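Local coordinates for protein caprin-2 (PDB 4OUS) that probably acts in canonical Wnt signalling through a C1q domain that assembles as a trimer and is seen with bound calcium, at residues Ala7-Thr13 against Ala26-Thr32; Arg44-Thr50 against Leu102-Val108; His58-Leu62 against Gly115-Gly119. The protein carries 1 engineered substitution. All blocks are in the same frame, centred on the assembly; numbering follows the deposited sequence.

Interaction 1. Residues Ala7-Thr13 against Ala26-Thr32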
ATOM      1  N   ALA A   7     -12.589 -10.102   6.913  1.00  7.15           N
ATOM      2  CA  ALA A   7     -11.389  -9.280   6.878  1.00  7.54           C
ATOM      3  C   ALA A   7     -10.352  -9.871   7.798  1.00  6.62           C
ATOM      4  O   ALA A   7     -10.677 -10.333   8.887  1.00  8.54           O
ATOM      5  CB  ALA A   7     -11.701  -7.845   7.288  1.00  8.50           C
ATOM      6  N   PHE A   8      -9.094  -9.849   7.376  1.00  7.21           N
ATOM      7  CA  PHE A   8      -8.012 -10.261   8.252  1.00  6.52           C
ATOM      8  C   PHE A   8      -6.865  -9.278   8.134  1.00  6.39           C
ATOM      9  O   PHE A   8      -6.703  -8.601   7.109  1.00  6.43           O
ATOM     10  CB  PHE A   8      -7.526 -11.687   7.945  1.00  7.37           C
ATOM     11  CG  PHE A   8      -6.811 -11.816   6.635  1.00  7.05           C
ATOM     12  CD1 PHE A   8      -5.432 -11.708   6.561  1.00  8.23           C
ATOM     13  CD2 PHE A   8      -7.521 -12.041   5.471  1.00  8.01           C
ATOM     14  CE1 PHE A   8      -4.785 -11.810   5.342  1.00  8.55           C
ATOM     15  CE2 PHE A   8      -6.881 -12.154   4.259  1.00  9.07           C
ATOM     16  CZ  PHE A   8      -5.510 -12.035   4.195  1.00  9.56           C
ATOM     17  N   SER A   9      -6.058  -9.222   9.184  1.00  5.87           N
ATOM     18  CA  SER A   9      -4.872  -8.393   9.171  1.00  6.30           C
ATOM     19  C   SER A   9      -3.836  -9.095  10.023  1.00  5.34           C
ATOM     20  O   SER A   9      -4.008  -9.223  11.240  1.00  6.60           O
ATOM     21  CB  SER A   9      -5.197  -6.995   9.680  1.00  7.40           C
ATOM     22  OG  SER A   9      -4.163  -6.091   9.357  1.00  9.55           O
ATOM     23  N   ALA A  10      -2.788  -9.588   9.367  1.00  5.74           N
ATOM     24  CA  ALA A  10      -1.812 -10.466   9.984  1.00  5.93           C
ATOM     25  C   ALA A  10      -0.426  -9.845   9.971  1.00  6.18           C
ATOM     26  O   ALA A  10      -0.129  -8.968   9.148  1.00  6.63           O
ATOM     27  CB  ALA A  10      -1.791 -11.806   9.276  1.00  7.87           C
ATOM     28  N   ALA A  11       0.426 -10.320  10.872  1.00  6.05           N
ATOM     29  CA  ALA A  11       1.803  -9.863  10.927  1.00  5.91           C
ATOM     30  C   ALA A  11       2.704 -11.011  11.334  1.00  6.06           C
ATOM     31  O   ALA A  11       2.273 -11.957  12.008  1.00  7.35           O
ATOM     32  CB  ALA A  11       1.959  -8.705  11.890  1.00  7.51           C
ATOM     33  N   ARG A  12       3.965 -10.921  10.934  1.00  6.41           N
ATOM     34  CA  ARG A  12       4.933 -11.917  11.332  1.00  7.90           C
ATOM     35  C   ARG A  12       5.897 -11.327  12.343  1.00  8.14           C
ATOM     36  O   ARG A  12       6.519 -10.286  12.094  1.00 10.78           O
ATOM     37  CB  ARG A  12       5.677 -12.460  10.123  1.00 16.44           C
ATOM     38  CG  ARG A  12       5.930 -13.939  10.259  1.00 23.96           C
ATOM     39  CD  ARG A  12       6.945 -14.408   9.275  1.00 19.32           C
ATOM     40  NE  ARG A  12       7.820 -15.399   9.878  1.00 12.89           N
ATOM     41  CZ  ARG A  12       7.650 -16.711   9.780  1.00 11.69           C
ATOM     42  NH1 ARG A  12       6.621 -17.202   9.098  1.00 13.80           N
ATOM     43  NH2 ARG A  12       8.521 -17.533  10.356  1.00 14.76           N
ATOM     44  N   THR A  13       6.017 -11.990  13.492  1.00  8.52           N
ATOM     45  CA  THR A  13       6.797 -11.422  14.587  1.00  9.24           C
ATOM     46  C   THR A  13       8.106 -12.158  14.837  1.00  8.44           C
ATOM     47  O   THR A  13       8.831 -11.830  15.774  1.00 10.58           O
ATOM     48  CB  THR A  13       5.990 -11.380  15.905  1.00 11.31           C
ATOM     49  OG1 THR A  13       5.717 -12.712  16.353  1.00 11.30           O
ATOM     50  CG2 THR A  13       4.689 -10.619  15.722  1.00 14.64           C
ATOM     51  N   ALA A  26       3.903 -18.186   6.633  1.00  7.30           N
ATOM     52  CA  ALA A  26       2.990 -18.172   7.770  1.00  7.93           C
ATOM     53  C   ALA A  26       3.013 -16.807   8.450  1.00  7.63           C
ATOM     54  O   ALA A  26       4.037 -16.122   8.440  1.00  8.94           O
ATOM     55  CB  ALA A  26       3.367 -19.268   8.759  1.00  9.13           C
ATOM     56  N   PHE A  27       1.887 -16.403   9.029  1.00  7.55           N
ATOM     57  CA  PHE A  27       1.821 -15.166   9.804  1.00  7.83           C
ATOM     58  C   PHE A  27       1.233 -15.493  11.163  1.00  7.99           C
ATOM     59  O   PHE A  27       0.075 -15.890  11.249  1.00 10.07           O
ATOM     60  CB  PHE A  27       0.973 -14.101   9.104  1.00  8.10           C
ATOM     61  CG  PHE A  27       1.627 -13.502   7.890  1.00  7.32           C
ATOM     62  CD1 PHE A  27       1.566 -14.145   6.668  1.00  7.36           C
ATOM     63  CD2 PHE A  27       2.303 -12.297   7.979  1.00  8.06           C
ATOM     64  CE1 PHE A  27       2.170 -13.601   5.558  1.00  7.87           C
ATOM     65  CE2 PHE A  27       2.913 -11.748   6.876  1.00  8.34           C
ATOM     66  CZ  PHE A  27       2.849 -12.402   5.661  1.00  8.08           C
ATOM     67  N   ASP A  28       2.018 -15.328  12.220  1.00  7.97           N
ATOM     68  CA  ASP A  28       1.635 -15.815  13.542  1.00  9.11           C
ATOM     69  C   ASP A  28       0.645 -14.919  14.278  1.00  7.72           C
ATOM     70  O   ASP A  28      -0.106 -15.401  15.135  1.00 10.63           O
ATOM     71  CB  ASP A  28       2.884 -16.000  14.408  1.00  9.79           C
ATOM     72  CG  ASP A  28       3.684 -14.722  14.543  1.00  8.91           C
ATOM     73  OD1 ASP A  28       4.424 -14.383  13.594  1.00 10.10           O
ATOM     74  OD2 ASP A  28       3.572 -14.047  15.590  1.00 11.08           O
ATOM     75  N   LEU A  29       0.654 -13.627  13.969  1.00  7.74           N
ATOM     76  CA  LEU A  29      -0.126 -12.669  14.728  1.00  7.77           C
ATOM     77  C   LEU A  29      -1.275 -12.126  13.895  1.00  6.96           C
ATOM     78  O   LEU A  29      -1.105 -11.840  12.704  1.00  7.88           O
ATOM     79  CB  LEU A  29       0.781 -11.534  15.207  1.00  8.20           C
ATOM     80  CG  LEU A  29       0.137 -10.491  16.118  1.00  9.32           C
ATOM     81  CD1 LEU A  29       1.147 -10.017  17.143  1.00 10.69           C
ATOM     82  CD2 LEU A  29      -0.399  -9.311  15.324  1.00 10.35           C
ATOM     83  N   LEU A  30      -2.435 -11.972  14.528  1.00  8.02           N
ATOM     84  CA  LEU A  30      -3.593 -11.368  13.884  1.00  7.55           C
ATOM     85  C   LEU A  30      -4.140 -10.204  14.699  1.00  7.52           C
ATOM     86  O   LEU A  30      -4.327 -10.321  15.916  1.00  8.36           O
ATOM     87  CB  LEU A  30      -4.700 -12.405  13.677  1.00  8.22           C
ATOM     88  CG  LEU A  30      -4.504 -13.387  12.527  1.00  8.55           C
ATOM     89  CD1 LEU A  30      -5.379 -14.609  12.711  1.00  9.90           C
ATOM     90  CD2 LEU A  30      -4.828 -12.707  11.205  1.00 10.12           C
ATOM     91  N   HIS A  31      -4.405  -9.088  14.028  1.00  7.91           N
ATOM     92  CA  HIS A  31      -5.171  -8.009  14.633  1.00  7.51           C
ATOM     93  C   HIS A  31      -6.662  -8.220  14.439  1.00  8.07           C
ATOM     94  O   HIS A  31      -7.463  -7.789  15.272  1.00 10.98           O
ATOM     95  CB  HIS A  31      -4.771  -6.661  14.044  1.00  8.73           C
ATOM     96  CG  HIS A  31      -3.406  -6.212  14.454  1.00 10.04           C
ATOM     97  ND1 HIS A  31      -2.401  -5.962  13.546  1.00 14.80           N
ATOM     98  CD2 HIS A  31      -2.879  -5.966  15.676  1.00 13.78           C
ATOM     99  CE1 HIS A  31      -1.312  -5.582  14.189  1.00 16.72           C
ATOM    100  NE2 HIS A  31      -1.575  -5.572  15.482  1.00 15.46           N
ATOM    101  N   THR A  32      -7.047  -8.814  13.310  0.51  8.63           N
ATOM    102  CA  THR A  32      -8.447  -9.110  13.009  0.51  7.90           C
ATOM    103  C   THR A  32      -8.534 -10.376  12.175  0.51  7.25           C
ATOM    104  O   THR A  32      -7.633 -10.674  11.391  0.51  6.88           O
ATOM    105  CB  THR A  32      -9.156  -7.969  12.229  0.51 16.25           C
ATOM    106  OG1 THR A  32      -8.370  -7.598  11.089  0.51 14.65           O
ATOM    107  CG2 THR A  32      -9.400  -6.745  13.101  0.51 14.50           C
TER
HETATM  108  O   HOH W   1      -1.694  -6.503  10.624  0.65 11.29           O
HETATM  109  O   HOH W   2       6.398 -19.520   7.341  0.88 13.32           O
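Strand 7-12 pairs antiparallel with the chain around L29 and L30, where A11 N donates to L29 O at 2.8 Å and L29 N returns a bond to A11 O. A11 is opposed by two residues, D28 and L29, a classic beta bulge. H31 N donates to S9 O at 2.8 Å.

On one face of the pair, A10 CB sits 3.6 Å from F27 CB and 3.7 Å from L30 CD2. The F27 ring turns its edge to the opposite backbone, with F27 CD2 3.6 Å from A11 C.

Past the bulge, the D28 carboxylate clasps T13 with both oxygens. D28 OD1 takes T13 N on its syn lone pair at 2.9 Å, and the bond is nearly straight (167°). D28 OD2 receives T13 OG1 at 2.6 Å. D28 chi1 of 57° tucks CG between its own N and C, and the carboxylate turns to T13 from there. R12 bends at chi3, and R12 NH1 lies 2.9 Å from A26 O, above that carbonyl plane. R12 NE and NH2 bond to A14 O and N15 O.

S9 OG and H31 ND1 share a water. S9 OG also bonds S128, and T32 OG1 bonds V99 of the second subunit. This is edge-strand pairing in the jelly-roll sandwich of a C1q domain, placed at the trimer interface.

Interaction 2. Residues Arg44-Thr50 against Leu102-Val108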
ATOM      1  N   ARG A  44      -2.625 -19.027   4.716  1.00  8.87           N
ATOM      2  CA  ARG A  44      -3.641 -18.973   3.670  1.00  8.58           C
ATOM      3  C   ARG A  44      -4.960 -18.374   4.133  1.00  7.56           C
ATOM      4  O   ARG A  44      -5.495 -18.721   5.196  1.00  7.95           O
ATOM      5  CB  ARG A  44      -3.905 -20.372   3.101  1.00 10.57           C
ATOM      6  CG  ARG A  44      -2.715 -20.968   2.356  1.00 11.58           C
ATOM      7  CD  ARG A  44      -2.969 -22.406   1.923  1.00 17.74           C
ATOM      8  NE  ARG A  44      -1.925 -22.878   1.016  1.00 19.45           N
ATOM      9  CZ  ARG A  44      -2.088 -23.034  -0.294  1.00 19.39           C
ATOM     10  NH1 ARG A  44      -3.259 -22.771  -0.856  1.00 24.92           N
ATOM     11  NH2 ARG A  44      -1.079 -23.460  -1.043  1.00 21.72           N
ATOM     12  N   PHE A  45      -5.478 -17.479   3.301  1.00  7.19           N
ATOM     13  CA  PHE A  45      -6.857 -17.020   3.372  1.00  6.89           C
ATOM     14  C   PHE A  45      -7.725 -17.905   2.491  1.00  7.22           C
ATOM     15  O   PHE A  45      -7.402 -18.098   1.320  1.00  8.63           O
ATOM     16  CB  PHE A  45      -6.949 -15.570   2.905  1.00  7.38           C
ATOM     17  CG  PHE A  45      -8.356 -15.071   2.761  1.00  7.08           C
ATOM     18  CD1 PHE A  45      -9.084 -14.696   3.873  1.00  8.63           C
ATOM     19  CD2 PHE A  45      -8.953 -14.982   1.516  1.00  8.14           C
ATOM     20  CE1 PHE A  45     -10.381 -14.231   3.750  1.00  9.93           C
ATOM     21  CE2 PHE A  45     -10.250 -14.514   1.386  1.00  9.75           C
ATOM     22  CZ  PHE A  45     -10.963 -14.141   2.504  1.00 10.44           C
ATOM     23  N   THR A  46      -8.813 -18.434   3.036  1.00  7.96           N
ATOM     24  CA  THR A  46      -9.751 -19.207   2.233  1.00  9.15           C
ATOM     25  C   THR A  46     -10.997 -18.379   1.968  1.00  8.32           C
ATOM     26  O   THR A  46     -11.600 -17.831   2.892  1.00  9.99           O
ATOM     27  CB  THR A  46     -10.124 -20.522   2.927  1.00 10.47           C
ATOM     28  OG1 THR A  46      -8.935 -21.295   3.118  1.00 12.19           O
ATOM     29  CG2 THR A  46     -11.096 -21.323   2.077  1.00 12.29           C
ATOM     30  N   CYS A  47     -11.378 -18.284   0.700  1.00  8.59           N
ATOM     31  CA  CYS A  47     -12.567 -17.538   0.325  1.00  9.06           C
ATOM     32  C   CYS A  47     -13.833 -18.232   0.818  1.00  9.48           C
ATOM     33  O   CYS A  47     -14.087 -19.373   0.442  1.00 10.12           O
ATOM     34  CB  CYS A  47     -12.620 -17.381  -1.190  1.00  8.99           C
ATOM     35  SG  CYS A  47     -14.101 -16.588  -1.786  1.00 10.06           S
ATOM     36  N   PRO A  48     -14.641 -17.545   1.643  1.00  9.49           N
ATOM     37  CA  PRO A  48     -15.875 -18.159   2.150  1.00 10.07           C
ATOM     38  C   PRO A  48     -17.089 -17.923   1.261  1.00 10.27           C
ATOM     39  O   PRO A  48     -18.127 -18.551   1.464  1.00 12.67           O
ATOM     40  CB  PRO A  48     -16.075 -17.459   3.489  1.00 11.39           C
ATOM     41  CG  PRO A  48     -15.557 -16.079   3.234  1.00 12.25           C
ATOM     42  CD  PRO A  48     -14.368 -16.255   2.307  1.00  9.56           C
ATOM     43  N   ALA A  49     -16.961 -17.010   0.306  1.00 10.43           N
ATOM     44  CA  ALA A  49     -18.082 -16.607  -0.522  1.00 11.53           C
ATOM     45  C   ALA A  49     -17.554 -15.935  -1.768  1.00 10.30           C
ATOM     46  O   ALA A  49     -16.707 -15.044  -1.694  1.00 10.77           O
ATOM     47  CB  ALA A  49     -19.012 -15.673   0.240  1.00 15.47           C
ATOM     48  N   THR A  50     -18.039 -16.381  -2.915  1.00 11.01           N
ATOM     49  CA  THR A  50     -17.624 -15.810  -4.182  1.00 10.59           C
ATOM     50  C   THR A  50     -17.832 -14.299  -4.148  1.00 10.07           C
ATOM     51  O   THR A  50     -18.845 -13.814  -3.643  1.00 11.12           O
ATOM     52  CB  THR A  50     -18.395 -16.476  -5.326  1.00 11.41           C
ATOM     53  OG1 THR A  50     -18.040 -17.865  -5.353  1.00 12.44           O
ATOM     54  CG2 THR A  50     -18.072 -15.843  -6.667  1.00 12.84           C
ATOM     55  N   LEU A 102     -12.690 -13.803  -6.475  1.00  8.02           N
ATOM     56  CA  LEU A 102     -12.476 -15.128  -5.911  1.00  8.20           C
ATOM     57  C   LEU A 102     -13.751 -15.948  -5.959  1.00  8.72           C
ATOM     58  O   LEU A 102     -14.855 -15.407  -5.937  1.00 10.19           O
ATOM     59  CB  LEU A 102     -11.992 -15.042  -4.466  1.00  7.68           C
ATOM     60  CG  LEU A 102     -10.699 -14.273  -4.204  1.00  7.93           C
ATOM     61  CD1 LEU A 102     -10.387 -14.313  -2.721  1.00  8.87           C
ATOM     62  CD2 LEU A 102      -9.546 -14.835  -5.015  1.00  9.06           C
ATOM     63  N   PHE A 103     -13.576 -17.263  -6.012  1.00  9.02           N
ATOM     64  CA  PHE A 103     -14.673 -18.205  -5.866  1.00  9.24           C
ATOM     65  C   PHE A 103     -14.550 -18.890  -4.530  1.00 10.02           C
ATOM     66  O   PHE A 103     -13.440 -19.072  -4.029  1.00 10.52           O
ATOM     67  CB  PHE A 103     -14.660 -19.228  -6.991  1.00 10.71           C
ATOM     68  CG  PHE A 103     -14.931 -18.635  -8.328  1.00 11.38           C
ATOM     69  CD1 PHE A 103     -16.217 -18.626  -8.840  1.00 14.93           C
ATOM     70  CD2 PHE A 103     -13.908 -18.068  -9.071  1.00 12.50           C
ATOM     71  CE1 PHE A 103     -16.480 -18.070 -10.076  1.00 17.48           C
ATOM     72  CE2 PHE A 103     -14.164 -17.512 -10.309  1.00 16.89           C
ATOM     73  CZ  PHE A 103     -15.452 -17.512 -10.811  1.00 19.00           C
ATOM     74  N   GLN A 104     -15.684 -19.267  -3.949  1.00 10.57           N
ATOM     75  CA  GLN A 104     -15.671 -19.957  -2.670  1.00 11.12           C
ATOM     76  C   GLN A 104     -14.694 -21.128  -2.718  1.00 10.11           C
ATOM     77  O   GLN A 104     -14.712 -21.933  -3.651  1.00 12.33           O
ATOM     78  CB  GLN A 104     -17.071 -20.438  -2.296  1.00 13.17           C
ATOM     79  CG  GLN A 104     -17.126 -21.079  -0.919  1.00 16.40           C
ATOM     80  CD  GLN A 104     -18.529 -21.461  -0.500  1.00 25.21           C
ATOM     81  OE1 GLN A 104     -19.507 -21.058  -1.127  1.00 31.45           O
ATOM     82  NE2 GLN A 104     -18.634 -22.239   0.572  1.00 28.85           N
ATOM     83  N   GLY A 105     -13.821 -21.193  -1.722  1.00 10.27           N
ATOM     84  CA  GLY A 105     -12.837 -22.256  -1.647  1.00 10.56           C
ATOM     85  C   GLY A 105     -11.463 -21.874  -2.171  1.00 10.21           C
ATOM     86  O   GLY A 105     -10.476 -22.531  -1.840  1.00 11.84           O
ATOM     87  N   ASP A 106     -11.385 -20.831  -2.999  1.00  9.50           N
ATOM     88  CA  ASP A 106     -10.089 -20.325  -3.445  1.00  8.65           C
ATOM     89  C   ASP A 106      -9.226 -19.945  -2.251  1.00  8.88           C
ATOM     90  O   ASP A 106      -9.734 -19.489  -1.220  1.00 10.72           O
ATOM     91  CB  ASP A 106     -10.241 -19.097  -4.343  1.00  9.87           C
ATOM     92  CG  ASP A 106     -10.672 -19.434  -5.751  1.00 10.15           C
ATOM     93  OD1 ASP A 106     -10.662 -20.626  -6.127  1.00 12.30           O
ATOM     94  OD2 ASP A 106     -11.007 -18.483  -6.490  1.00 11.55           O
ATOM     95  N   GLN A 107      -7.919 -20.111  -2.397  1.00  8.24           N
ATOM     96  CA  GLN A 107      -7.000 -19.718  -1.340  1.00  9.26           C
ATOM     97  C   GLN A 107      -6.012 -18.669  -1.819  1.00  7.94           C
ATOM     98  O   GLN A 107      -5.483 -18.757  -2.930  1.00  9.73           O
ATOM     99  CB  GLN A 107      -6.281 -20.945  -0.797  1.00 12.06           C
ATOM    100  CG  GLN A 107      -7.233 -21.865  -0.043  1.00 14.76           C
ATOM    101  CD  GLN A 107      -6.536 -23.034   0.605  1.00 19.97           C
ATOM    102  OE1 GLN A 107      -5.650 -23.644   0.012  1.00 20.30           O
ATOM    103  NE2 GLN A 107      -6.934 -23.358   1.829  1.00 25.98           N
ATOM    104  N   VAL A 108      -5.789 -17.662  -0.985  1.00  7.28           N
ATOM    105  CA  VAL A 108      -4.879 -16.581  -1.315  1.00  6.54           C
ATOM    106  C   VAL A 108      -3.804 -16.548  -0.232  1.00  6.34           C
ATOM    107  O   VAL A 108      -4.111 -16.662   0.961  1.00  6.94           O
ATOM    108  CB  VAL A 108      -5.624 -15.234  -1.424  1.00  7.19           C
ATOM    109  CG1 VAL A 108      -4.651 -14.095  -1.674  1.00  7.03           C
ATOM    110  CG2 VAL A 108      -6.670 -15.298  -2.534  1.00  8.64           C
TER
HETATM  111  O   HOH W   3     -20.247 -18.452  -2.699  0.88 15.93           O
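The F45 ring turns its edge to the other segment, with L102 CD1 4.1 Å from F45 CE2 and V108 CB also near the ring plane. F103 has D106 OD2 at its ring edge, while T50 CG2 comes to this ring obliquely. The R44 guanidinium and the Q107 amide are turned 44° apart. R44 NH1 lies 2.7 Å from Q107 OE1, but the bond is bent and weak. R44 also makes a cation-pi contact with W109.

The nitrogen of the Q107 amide makes a straighter bond. Q107 NE2 donates to T46 OG1 at 3.1 Å, with the hydroxyl in the amide plane. T46 and Q107 run alongside each other. T46 chi1 of -60° sets OG1 beside its own backbone N, which is where Q107 NE2 meets it.

F45 and V108 form an antiparallel hydrogen-bonded pair. The ladder goes on beyond the strands, as C47 N reaches D106 O at 2.8 Å and G105 N reaches C47 O at 2.8 Å. C47 SG packs on L102 CB at 3.7 Å. T50 OG1 accepts Q104 N at 3.1 Å.

F103 to D106 is a type II turn, with G105 at its third position. D106 N donates to F103 O. D106 OD2 in turn accepts F103 N, from above the carboxylate plane, and D106 OD1 bonds N75. This is a beta-turn connection between strands 93-102 and 107-114 of the C1q jelly roll, with 44-46 paired alongside 107-114.

Interaction 3. Residues His58-Leu62 against Gly115-Gly119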
ATOM      1  N   HIS A  58       3.032  -5.929   2.962  1.00  4.76           N
ATOM      2  CA  HIS A  58       4.271  -5.186   3.144  1.00  5.33           C
ATOM      3  C   HIS A  58       5.242  -6.118   3.842  1.00  5.36           C
ATOM      4  O   HIS A  58       4.980  -6.498   4.986  1.00  6.62           O
ATOM      5  CB  HIS A  58       4.057  -3.936   4.003  1.00  6.48           C
ATOM      6  CG  HIS A  58       3.291  -2.848   3.325  1.00  6.12           C
ATOM      7  ND1 HIS A  58       1.914  -2.786   3.304  1.00  6.91           N
ATOM      8  CD2 HIS A  58       3.733  -1.765   2.647  1.00  7.39           C
ATOM      9  CE1 HIS A  58       1.543  -1.709   2.634  1.00  8.04           C
ATOM     10  NE2 HIS A  58       2.626  -1.070   2.230  1.00  8.89           N
ATOM     11  N   ILE A  59       6.340  -6.492   3.191  1.00  5.50           N
ATOM     12  CA  ILE A  59       7.254  -7.470   3.769  1.00  5.84           C
ATOM     13  C   ILE A  59       8.658  -6.875   3.871  1.00  5.39           C
ATOM     14  O   ILE A  59       9.234  -6.476   2.864  1.00  6.30           O
ATOM     15  CB  ILE A  59       7.288  -8.766   2.934  1.00  6.82           C
ATOM     16  CG1 ILE A  59       5.874  -9.340   2.717  1.00  7.53           C
ATOM     17  CG2 ILE A  59       8.209  -9.785   3.576  1.00  7.22           C
ATOM     18  CD1 ILE A  59       5.166  -9.797   3.969  1.00  8.01           C
ATOM     19  N   LEU A  60       9.203  -6.810   5.082  1.00  5.71           N
ATOM     20  CA  LEU A  60      10.542  -6.274   5.295  1.00  5.95           C
ATOM     21  C   LEU A  60      11.563  -7.401   5.185  1.00  5.89           C
ATOM     22  O   LEU A  60      11.401  -8.442   5.832  1.00  6.65           O
ATOM     23  CB  LEU A  60      10.640  -5.603   6.667  1.00  6.89           C
ATOM     24  CG  LEU A  60      11.903  -4.777   6.916  1.00  7.23           C
ATOM     25  CD1 LEU A  60      11.852  -3.476   6.127  1.00 10.18           C
ATOM     26  CD2 LEU A  60      12.102  -4.506   8.403  1.00  9.54           C
ATOM     27  N   LYS A  61      12.605  -7.207   4.381  1.00  6.46           N
ATOM     28  CA  LYS A  61      13.633  -8.235   4.233  1.00  6.92           C
ATOM     29  C   LYS A  61      14.698  -8.149   5.309  1.00  6.84           C
ATOM     30  O   LYS A  61      14.929  -7.082   5.883  1.00  7.93           O
ATOM     31  CB  LYS A  61      14.301  -8.148   2.859  1.00  7.66           C
ATOM     32  CG  LYS A  61      15.250  -6.967   2.672  1.00  7.67           C
ATOM     33  CD  LYS A  61      15.739  -6.822   1.223  1.00  8.26           C
ATOM     34  CE  LYS A  61      16.513  -8.036   0.721  1.00  9.08           C
ATOM     35  NZ  LYS A  61      17.796  -8.225   1.445  1.00  9.56           N
ATOM     36  N   LEU A  62      15.349  -9.278   5.572  1.00  8.12           N
ATOM     37  CA  LEU A  62      16.567  -9.274   6.370  1.00  8.32           C
ATOM     38  C   LEU A  62      17.650  -8.492   5.639  1.00  8.99           C
ATOM     39  O   LEU A  62      17.696  -8.453   4.400  1.00  9.62           O
ATOM     40  CB  LEU A  62      17.062 -10.695   6.651  1.00  8.77           C
ATOM     41  CG  LEU A  62      16.148 -11.611   7.463  1.00  9.59           C
ATOM     42  CD1 LEU A  62      16.885 -12.882   7.857  1.00 10.97           C
ATOM     43  CD2 LEU A  62      15.634 -10.897   8.693  1.00 10.88           C
ATOM     44  N   GLY A 115      14.882 -14.925  -0.770  1.00  7.50           N
ATOM     45  CA  GLY A 115      15.170 -13.962   0.271  1.00  8.09           C
ATOM     46  C   GLY A 115      14.734 -14.448   1.633  1.00  7.03           C
ATOM     47  O   GLY A 115      14.414 -15.627   1.825  1.00  8.82           O
ATOM     48  N   ALA A 116      14.740 -13.533   2.592  1.00  7.39           N
ATOM     49  CA  ALA A 116      14.408 -13.847   3.971  1.00  7.98           C
ATOM     50  C   ALA A 116      13.692 -12.654   4.584  1.00  6.74           C
ATOM     51  O   ALA A 116      13.966 -11.505   4.224  1.00  8.09           O
ATOM     52  CB  ALA A 116      15.657 -14.199   4.769  1.00  9.53           C
ATOM     53  N   ILE A 117      12.777 -12.938   5.505  1.00  7.07           N
ATOM     54  CA  ILE A 117      11.852 -11.952   6.050  1.00  6.82           C
ATOM     55  C   ILE A 117      12.159 -11.589   7.497  1.00  6.58           C
ATOM     56  O   ILE A 117      12.406 -12.470   8.321  1.00  7.63           O
ATOM     57  CB  ILE A 117      10.402 -12.482   5.965  1.00  7.14           C
ATOM     58  CG1 ILE A 117      10.043 -12.769   4.505  1.00  7.48           C
ATOM     59  CG2 ILE A 117       9.414 -11.520   6.625  1.00  7.98           C
ATOM     60  CD1 ILE A 117       8.686 -13.408   4.306  1.00  8.43           C
ATOM     61  N   TYR A 118      12.110 -10.294   7.797  1.00  6.62           N
ATOM     62  CA  TYR A 118      12.262  -9.791   9.147  1.00  7.07           C
ATOM     63  C   TYR A 118      10.961  -9.833   9.930  1.00  6.41           C
ATOM     64  O   TYR A 118       9.943  -9.270   9.501  1.00  7.88           O
ATOM     65  CB  TYR A 118      12.775  -8.350   9.110  1.00  7.89           C
ATOM     66  CG  TYR A 118      13.103  -7.808  10.476  1.00  8.68           C
ATOM     67  CD1 TYR A 118      14.322  -8.091  11.074  1.00 10.53           C
ATOM     68  CD2 TYR A 118      12.189  -7.032  11.180  1.00  8.71           C
ATOM     69  CE1 TYR A 118      14.628  -7.610  12.333  1.00 13.09           C
ATOM     70  CE2 TYR A 118      12.487  -6.547  12.438  1.00 10.58           C
ATOM     71  CZ  TYR A 118      13.705  -6.836  13.009  1.00 11.12           C
ATOM     72  OH  TYR A 118      14.007  -6.351  14.262  1.00 15.33           O
ATOM     73  N   GLY A 119      10.999 -10.480  11.086  1.00  7.69           N
ATOM     74  CA  GLY A 119       9.877 -10.478  12.002  1.00  8.65           C
ATOM     75  C   GLY A 119      10.279  -9.973  13.369  1.00  8.34           C
ATOM     76  O   GLY A 119      11.318 -10.367  13.907  1.00 11.30           O
TER
HETATM   77  O   HOH W   4      16.465 -11.200   1.848  1.00 11.38           O
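L60 O accepts the backbone N of Y118 at 2.8 Å, in a nearly straight bond (170°). The CA of I117 also approaches this oxygen. One step further, L62 N donates to A116 O at 2.9 Å. These two bonds flank K61 and I117, whose backbones form a single bridge.

Side chains pack on both sides of the bridge. I59 CG2 meets I117 CG1 at 3.6 Å, and these two side chains cross obliquely. I59 continues inward to L68 and I70. The L60 and Y118 side chains extend together in one direction, with L60 CD2 3.8 Å from Y118 CD2. Both have CG anti to the backbone N (chi1 -169° for L60 and -174° for Y118).

The contact joins strand 51-60 to the loop between strands 107-114 and 125-134, at one end of the C1q jelly roll. A bound calcium ion is about 8 Å from the L60 side chain. L60 also packs on Y83 of the second subunit.

L62 divides its two methyls. L62 CD1 rests on A116 CB at 3.6 Å, and L62 CD2 lies at the Y118 ring edge, 3.6 Å from Y118 CA. The Y118 ring also meets H91 edge-to-face.

K61 folds its chain back at chi3 and chi4. K61 NZ bonds L62 O at 3.0 Å and V66 O as well. A water accepts from A116 N and, weakly, from K61 NZ.

How the interactions relate
All three interactions lie in one C1q domain. Interaction 1 closes before the other two open. The segments of interactions 2 and 3 alternate along the chain: 44-50, 58-62, 102-108, 115-119. Interactions 1 and 3 share the five-stranded sheet, with centres about 15 Å apart, and meet where F27 packs on I59. Interaction 2 belongs to the other sheet, its centre about 17 Å from that of interaction 1. F8 and F45 join these two through the core. Interactions 2 and 3 lie on opposite sides of the domain centre, their centres about 26 Å apart, and do not touch. Interactions 1 and 3 both reach the second subunit, whereas interaction 2 touches no other chain of the trimer.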